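Local coordinates for protein argonaute 5 (Arabidopsis thaliana, PDB 4G0O) that probably helps sort small RNAs by recognising the nucleotide at their 5' end, through the MID domain of this plant Argonaute, at residues A[106-111]-A[122-127]; A[60-65]-A[94-99]. All blocks are in the same frame, centred on the assembly; numbering follows the deposited sequence.

Contact 1 of 2, residues A[106-111]-A[122-127]. With SO4 (sulfate ion), chain C.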
loop_
_atom_site.group_PDB
_atom_site.type_symbol
_atom_site.label_atom_id
_atom_site.label_comp_id
_atom_site.label_asym_id
_atom_site.label_seq_id
_atom_site.Cartn_x
_atom_site.Cartn_y
_atom_site.Cartn_z
ATOM N N GLN A 106 -0.753 -0.205 -3.991
ATOM C CA GLN A 106 -1.863 -0.955 -3.409
ATOM C C GLN A 106 -2.825 0.026 -2.728
ATOM O O GLN A 106 -2.454 0.719 -1.768
ATOM C CB GLN A 106 -1.360 -1.976 -2.393
ATOM C CG GLN A 106 -2.485 -2.721 -1.684
ATOM C CD GLN A 106 -3.333 -3.533 -2.650
ATOM O OE1 GLN A 106 -2.808 -4.252 -3.493
ATOM N NE2 GLN A 106 -4.645 -3.403 -2.539
ATOM N N CYS A 107 -4.049 0.093 -3.244
ATOM C CA CYS A 107 -5.039 1.025 -2.738
ATOM C C CYS A 107 -5.988 0.364 -1.721
ATOM O O CYS A 107 -6.482 -0.753 -1.932
ATOM C CB CYS A 107 -5.809 1.657 -3.898
ATOM S SG CYS A 107 -4.799 2.651 -5.040
ATOM N N CYS A 108 -6.223 1.076 -0.620
ATOM C CA CYS A 108 -6.978 0.574 0.522
ATOM C C CYS A 108 -7.995 1.575 1.020
ATOM O O CYS A 108 -7.648 2.719 1.312
ATOM C CB CYS A 108 -6.015 0.269 1.673
ATOM S SG CYS A 108 -4.854 -1.068 1.323
ATOM N N GLN A 109 -9.242 1.146 1.157
ATOM C CA GLN A 109 -10.297 2.022 1.655
ATOM C C GLN A 109 -10.147 2.359 3.145
ATOM O O GLN A 109 -10.029 1.466 3.991
ATOM C CB GLN A 109 -11.664 1.399 1.408
ATOM C CG GLN A 109 -12.066 1.363 -0.038
ATOM C CD GLN A 109 -13.298 0.539 -0.242
ATOM O OE1 GLN A 109 -13.370 -0.606 0.212
ATOM N NE2 GLN A 109 -14.298 1.115 -0.903
ATOM N N PRO A 110 -10.172 3.659 3.467
ATOM C CA PRO A 110 -9.984 4.141 4.841
ATOM C C PRO A 110 -10.942 3.512 5.870
ATOM O O PRO A 110 -10.543 3.289 7.016
ATOM C CB PRO A 110 -10.192 5.668 4.723
ATOM C CG PRO A 110 -10.881 5.878 3.403
ATOM C CD PRO A 110 -10.447 4.754 2.516
ATOM N N ARG A 111 -12.172 3.210 5.471
ATOM C CA ARG A 111 -13.119 2.576 6.377
ATOM C C ARG A 111 -12.710 1.132 6.702
ATOM O O ARG A 111 -12.950 0.623 7.809
ATOM C CB ARG A 111 -14.495 2.609 5.738
ATOM C CG ARG A 111 -15.553 1.764 6.402
ATOM C CD ARG A 111 -16.704 1.529 5.426
ATOM N NE ARG A 111 -16.592 2.366 4.232
ATOM C CZ ARG A 111 -16.137 1.944 3.052
ATOM N NH1 ARG A 111 -16.075 2.788 2.028
ATOM N NH2 ARG A 111 -15.742 0.681 2.893
ATOM N N GLU A 122 -4.790 -10.213 5.255
ATOM C CA GLU A 122 -4.353 -11.430 4.580
ATOM C C GLU A 122 -4.558 -11.273 3.070
ATOM O O GLU A 122 -3.628 -11.455 2.290
ATOM C CB GLU A 122 -5.103 -12.656 5.114
ATOM C CG GLU A 122 -4.662 -13.962 4.474
ATOM C CD GLU A 122 -5.082 -15.201 5.264
ATOM O OE1 GLU A 122 -5.441 -15.074 6.463
ATOM O OE2 GLU A 122 -5.045 -16.300 4.671
ATOM N N ASN A 123 -5.776 -10.900 2.678
ATOM C CA ASN A 123 -6.111 -10.612 1.276
ATOM C C ASN A 123 -5.209 -9.573 0.603
ATOM O O ASN A 123 -4.696 -9.797 -0.492
ATOM C CB ASN A 123 -7.567 -10.153 1.159
ATOM C CG ASN A 123 -8.543 -11.278 1.362
ATOM O OD1 ASN A 123 -8.721 -12.118 0.480
ATOM N ND2 ASN A 123 -9.198 -11.301 2.522
ATOM N N VAL A 124 -5.039 -8.431 1.256
ATOM C CA VAL A 124 -4.149 -7.385 0.760
ATOM C C VAL A 124 -2.713 -7.877 0.629
ATOM O O VAL A 124 -2.054 -7.620 -0.382
ATOM C CB VAL A 124 -4.208 -6.143 1.670
ATOM C CG1 VAL A 124 -3.126 -5.118 1.299
ATOM C CG2 VAL A 124 -5.601 -5.536 1.609
ATOM N N ALA A 125 -2.226 -8.586 1.640
ATOM C CA ALA A 125 -0.861 -9.120 1.609
ATOM C C ALA A 125 -0.594 -9.982 0.367
ATOM O O ALA A 125 0.443 -9.858 -0.270
ATOM C CB ALA A 125 -0.562 -9.911 2.885
ATOM N N LEU A 126 -1.541 -10.834 0.009
ATOM C CA LEU A 126 -1.361 -11.701 -1.157
ATOM C C LEU A 126 -1.420 -10.876 -2.443
ATOM O O LEU A 126 -0.684 -11.151 -3.395
ATOM C CB LEU A 126 -2.434 -12.782 -1.184
ATOM C CG LEU A 126 -2.326 -13.874 -0.117
ATOM C CD1 LEU A 126 -3.676 -14.569 0.066
ATOM C CD2 LEU A 126 -1.242 -14.878 -0.506
ATOM N N LYS A 127 -2.300 -9.873 -2.461
ATOM C CA LYS A 127 -2.374 -8.932 -3.579
ATOM C C LYS A 127 -1.049 -8.203 -3.729
ATOM O O LYS A 127 -0.540 -8.065 -4.827
ATOM C CB LYS A 127 -3.507 -7.924 -3.375
ATOM C CG LYS A 127 -4.913 -8.536 -3.321
ATOM C CD LYS A 127 -5.908 -7.497 -2.818
ATOM C CE LYS A 127 -7.346 -8.000 -2.852
ATOM N NZ LYS A 127 -8.295 -6.953 -2.338
HETATM S S SO4 C . -6.134 -3.219 -5.925
HETATM O O1 SO4 C . -7.245 -3.143 -4.971
HETATM O O2 SO4 C . -5.599 -1.847 -6.138
HETATM O O3 SO4 C . -5.104 -4.146 -5.424
HETATM O O4 SO4 C . -6.613 -3.781 -7.197
#
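Gln106 leaves strand 106-108 with CG trans to the main-chain nitrogen (chi1 176°) and then bends at chi2, which lays CG beside Val124 of helix 122-127 and brings OE1 up to Lys127 CB. Val124 answers with CG1, the methyl set opposite its own amide nitrogen: CG1 of Val124 touches Gln106 CG at 3.9 Å. The same Val124 CG1 lies more loosely against Cys108 SG, at 4.4 Å. One methyl thus meets two side chains of the strand, and it does so in a buried layer to which Leu35, against Val124, and Phe31, against Cys108, also belong. At the edge of this apolar patch the Gln106 side chain runs across that of Lys127 at roughly a right angle, with Gln106 OE1 3.7 Å from Lys127 CB; the contact is with the aliphatic root of the lysine, not its ammonium group.

Gln106 NE2 has two partners, Cys107 O and O3 of a sulfate ion, and both bonds are weak and bent. Sulfate O3 stands equally near Gln106 OE1 and NE2, 3.0 Å from each. Lys131 NZ, from the same helix as Val124, bonds the sulfate too. The strand itself is held by backbone hydrogen bonds of Gln106 and Cys108 to the neighbouring strand 78-82. Strand and helix segments run nearly antiparallel, at 161°, as expected when a helix packs on one face of a parallel sheet. The sulfate, probably from the crystallisation liquor, sits where strand and helix meet, consistent with the basic pocket for the 5' phosphate of guide RNA in Argonaute MID domains.

Contact 2 of 2, residues A[60-65]-A[94-99]. With SO4 (sulfate ion), chain C.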
loop_
_atom_site.group_PDB
_atom_site.type_symbol
_atom_site.label_atom_id
_atom_site.label_comp_id
_atom_site.label_asym_id
_atom_site.label_seq_id
_atom_site.Cartn_x
_atom_site.Cartn_y
_atom_site.Cartn_z
ATOM N N GLU A 60 -7.414 16.816 -2.583
ATOM C CA GLU A 60 -7.204 17.702 -3.731
ATOM C C GLU A 60 -5.728 17.789 -4.121
ATOM O O GLU A 60 -5.384 18.363 -5.153
ATOM C CB GLU A 60 -7.810 19.107 -3.518
ATOM C CG GLU A 60 -7.956 19.574 -2.068
ATOM C CD GLU A 60 -9.124 18.922 -1.326
ATOM O OE1 GLU A 60 -8.853 18.130 -0.405
ATOM O OE2 GLU A 60 -10.297 19.204 -1.654
ATOM N N HIS A 61 -4.865 17.216 -3.293
ATOM C CA HIS A 61 -3.433 17.192 -3.567
ATOM C C HIS A 61 -2.954 15.862 -4.173
ATOM O O HIS A 61 -1.780 15.510 -4.025
ATOM C CB HIS A 61 -2.646 17.444 -2.276
ATOM C CG HIS A 61 -2.633 18.872 -1.833
ATOM N ND1 HIS A 61 -1.473 19.621 -1.777
ATOM C CD2 HIS A 61 -3.627 19.690 -1.416
ATOM C CE1 HIS A 61 -1.761 20.839 -1.354
ATOM N NE2 HIS A 61 -3.061 20.903 -1.119
ATOM N N ILE A 62 -3.843 15.125 -4.838
ATOM C CA ILE A 62 -3.494 13.779 -5.350
ATOM C C ILE A 62 -2.390 13.843 -6.416
ATOM O O ILE A 62 -1.359 13.186 -6.301
ATOM C CB ILE A 62 -4.742 13.033 -5.907
ATOM C CG1 ILE A 62 -5.595 12.482 -4.760
ATOM C CG2 ILE A 62 -4.347 11.886 -6.835
ATOM C CD1 ILE A 62 -7.008 12.139 -5.161
ATOM N N GLU A 63 -2.605 14.653 -7.445
ATOM C CA GLU A 63 -1.626 14.784 -8.518
ATOM C C GLU A 63 -0.266 15.215 -7.953
ATOM O O GLU A 63 0.748 14.586 -8.238
ATOM C CB GLU A 63 -2.127 15.756 -9.598
ATOM C CG GLU A 63 -3.431 15.333 -10.311
ATOM C CD GLU A 63 -4.711 15.746 -9.571
ATOM O OE1 GLU A 63 -5.768 15.854 -10.229
ATOM O OE2 GLU A 63 -4.681 15.952 -8.337
ATOM N N GLU A 64 -0.273 16.261 -7.119
ATOM C CA GLU A 64 0.929 16.797 -6.460
ATOM C C GLU A 64 1.688 15.784 -5.596
ATOM O O GLU A 64 2.905 15.651 -5.721
ATOM C CB GLU A 64 0.565 18.018 -5.584
ATOM C CG GLU A 64 1.760 18.707 -4.905
ATOM C CD GLU A 64 1.696 18.744 -3.366
ATOM O OE1 GLU A 64 1.481 17.676 -2.738
ATOM O OE2 GLU A 64 1.879 19.854 -2.785
ATOM N N ALA A 65 0.968 15.107 -4.696
ATOM C CA ALA A 65 1.572 14.159 -3.752
ATOM C C ALA A 65 2.206 12.982 -4.470
ATOM O O ALA A 65 3.334 12.604 -4.185
ATOM C CB ALA A 65 0.525 13.648 -2.769
ATOM N N LYS A 94 -4.995 5.196 -9.778
ATOM C CA LYS A 94 -4.363 4.048 -10.422
ATOM C C LYS A 94 -3.729 4.479 -11.722
ATOM O O LYS A 94 -2.608 4.072 -12.039
ATOM C CB LYS A 94 -5.375 2.955 -10.708
ATOM C CG LYS A 94 -5.909 2.283 -9.466
ATOM C CD LYS A 94 -5.164 0.992 -9.168
ATOM C CE LYS A 94 -4.136 1.153 -8.041
ATOM N NZ LYS A 94 -3.280 -0.075 -7.893
ATOM N N ARG A 95 -4.469 5.292 -12.473
ATOM C CA ARG A 95 -3.985 5.852 -13.727
ATOM C C ARG A 95 -2.651 6.572 -13.495
ATOM O O ARG A 95 -1.675 6.338 -14.200
ATOM C CB ARG A 95 -5.034 6.807 -14.335
ATOM C CG ARG A 95 -4.473 7.701 -15.446
ATOM C CD ARG A 95 -5.494 8.664 -16.043
ATOM N NE ARG A 95 -5.969 9.668 -15.088
ATOM C CZ ARG A 95 -5.297 10.767 -14.751
ATOM N NH1 ARG A 95 -5.811 11.632 -13.879
ATOM N NH2 ARG A 95 -4.106 11.007 -15.283
ATOM N N ILE A 96 -2.601 7.422 -12.480
ATOM C CA ILE A 96 -1.398 8.207 -12.219
ATOM C C ILE A 96 -0.242 7.295 -11.836
ATOM O O ILE A 96 0.877 7.434 -12.338
ATOM C CB ILE A 96 -1.641 9.235 -11.107
ATOM C CG1 ILE A 96 -2.557 10.348 -11.615
ATOM C CG2 ILE A 96 -0.313 9.803 -10.595
ATOM C CD1 ILE A 96 -3.108 11.232 -10.505
ATOM N N CYS A 97 -0.520 6.349 -10.950
ATOM C CA CYS A 97 0.514 5.438 -10.495
ATOM C C CYS A 97 0.951 4.476 -11.588
ATOM O O CYS A 97 2.142 4.388 -11.930
ATOM C CB CYS A 97 0.035 4.645 -9.275
ATOM S SG CYS A 97 -0.210 5.670 -7.809
ATOM N N GLU A 98 -0.012 3.741 -12.123
ATOM C CA GLU A 98 0.313 2.617 -12.998
ATOM C C GLU A 98 0.762 3.093 -14.373
ATOM O O GLU A 98 1.818 2.693 -14.858
ATOM C CB GLU A 98 -0.874 1.655 -13.101
ATOM C CG GLU A 98 -1.272 1.064 -11.744
ATOM C CD GLU A 98 -2.492 0.148 -11.816
ATOM O OE1 GLU A 98 -3.440 0.452 -12.576
ATOM O OE2 GLU A 98 -2.497 -0.878 -11.098
ATOM N N THR A 99 -0.029 3.966 -14.981
ATOM C CA THR A 99 0.263 4.434 -16.321
ATOM C C THR A 99 1.224 5.626 -16.336
ATOM O O THR A 99 2.216 5.618 -17.070
ATOM C CB THR A 99 -1.034 4.803 -17.086
ATOM O OG1 THR A 99 -1.663 5.918 -16.449
ATOM C CG2 THR A 99 -2.003 3.641 -17.095
HETATM S S SO4 C . -6.134 -3.219 -5.925
HETATM O O1 SO4 C . -7.245 -3.143 -4.971
HETATM O O2 SO4 C . -5.599 -1.847 -6.138
HETATM O O3 SO4 C . -5.104 -4.146 -5.424
HETATM O O4 SO4 C . -6.613 -3.781 -7.197
#
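Ile96 CD1 fits against two residues on the first turn of helix 62-65, and no hydrogen bond or salt bridge crosses between the two segments. Ile96 CD1 lies 3.9 Å from Ile62 CG2. The distance from Ile96 CD1 to Glu63 CG is 4.1 Å, so a single methyl meets one branched apolar chain and the aliphatic part of an acidic one. The Glu63 carboxylate OE1 makes a long, weak ion pair with Lys92. Behind this first shell, Leu66 and Leu101 pack on Ile96, while Ile93 and Phe19 pack on Ile62.

Two residues before Ile96, Lys94 plays a different part. Bends at chi2 and chi3 carry its ammonium group off the side of the helix to Glu98 and the sulfate. Lys94 NZ forms a weak salt bridge of 3.4 Å with Glu98 OE2 and an equally long, weak bond to O2 of the sulfate. Ser105 OG is a further hydrogen-bonding partner of Lys94 NZ. The helix therefore presents an apolar side to helix 62-72 and, through Lys94, an ammonium group to the anion. With only van der Waals contact joining the segments, burial probably accounts for their cohesion, whereas Lys94 and Lys131 together probably suit the sulfate's place to an anion.

Overall arrangement
From the N terminus, the chain first enters contact 2 at residues 60-65, passes through strand 78-82 and returns at 94-99, closing a loop of 28 residues and pairing helices 62-72 and 90-101. Contact 1 opens afterwards at 106-111 and closes at 122-127 across 10 mostly helical residues, so the two loops follow in series, neither nested nor crossed. Helix 90-101 leads directly into strand 105-108, and there the contacts touch, Cys107 SG packing 3.4 Å from Lys94 CE although the contact centres are 18 Å apart. Both reach the same sulfate, so helix 90-101, strand 105-108 and helix 118-131 converge on one anion site.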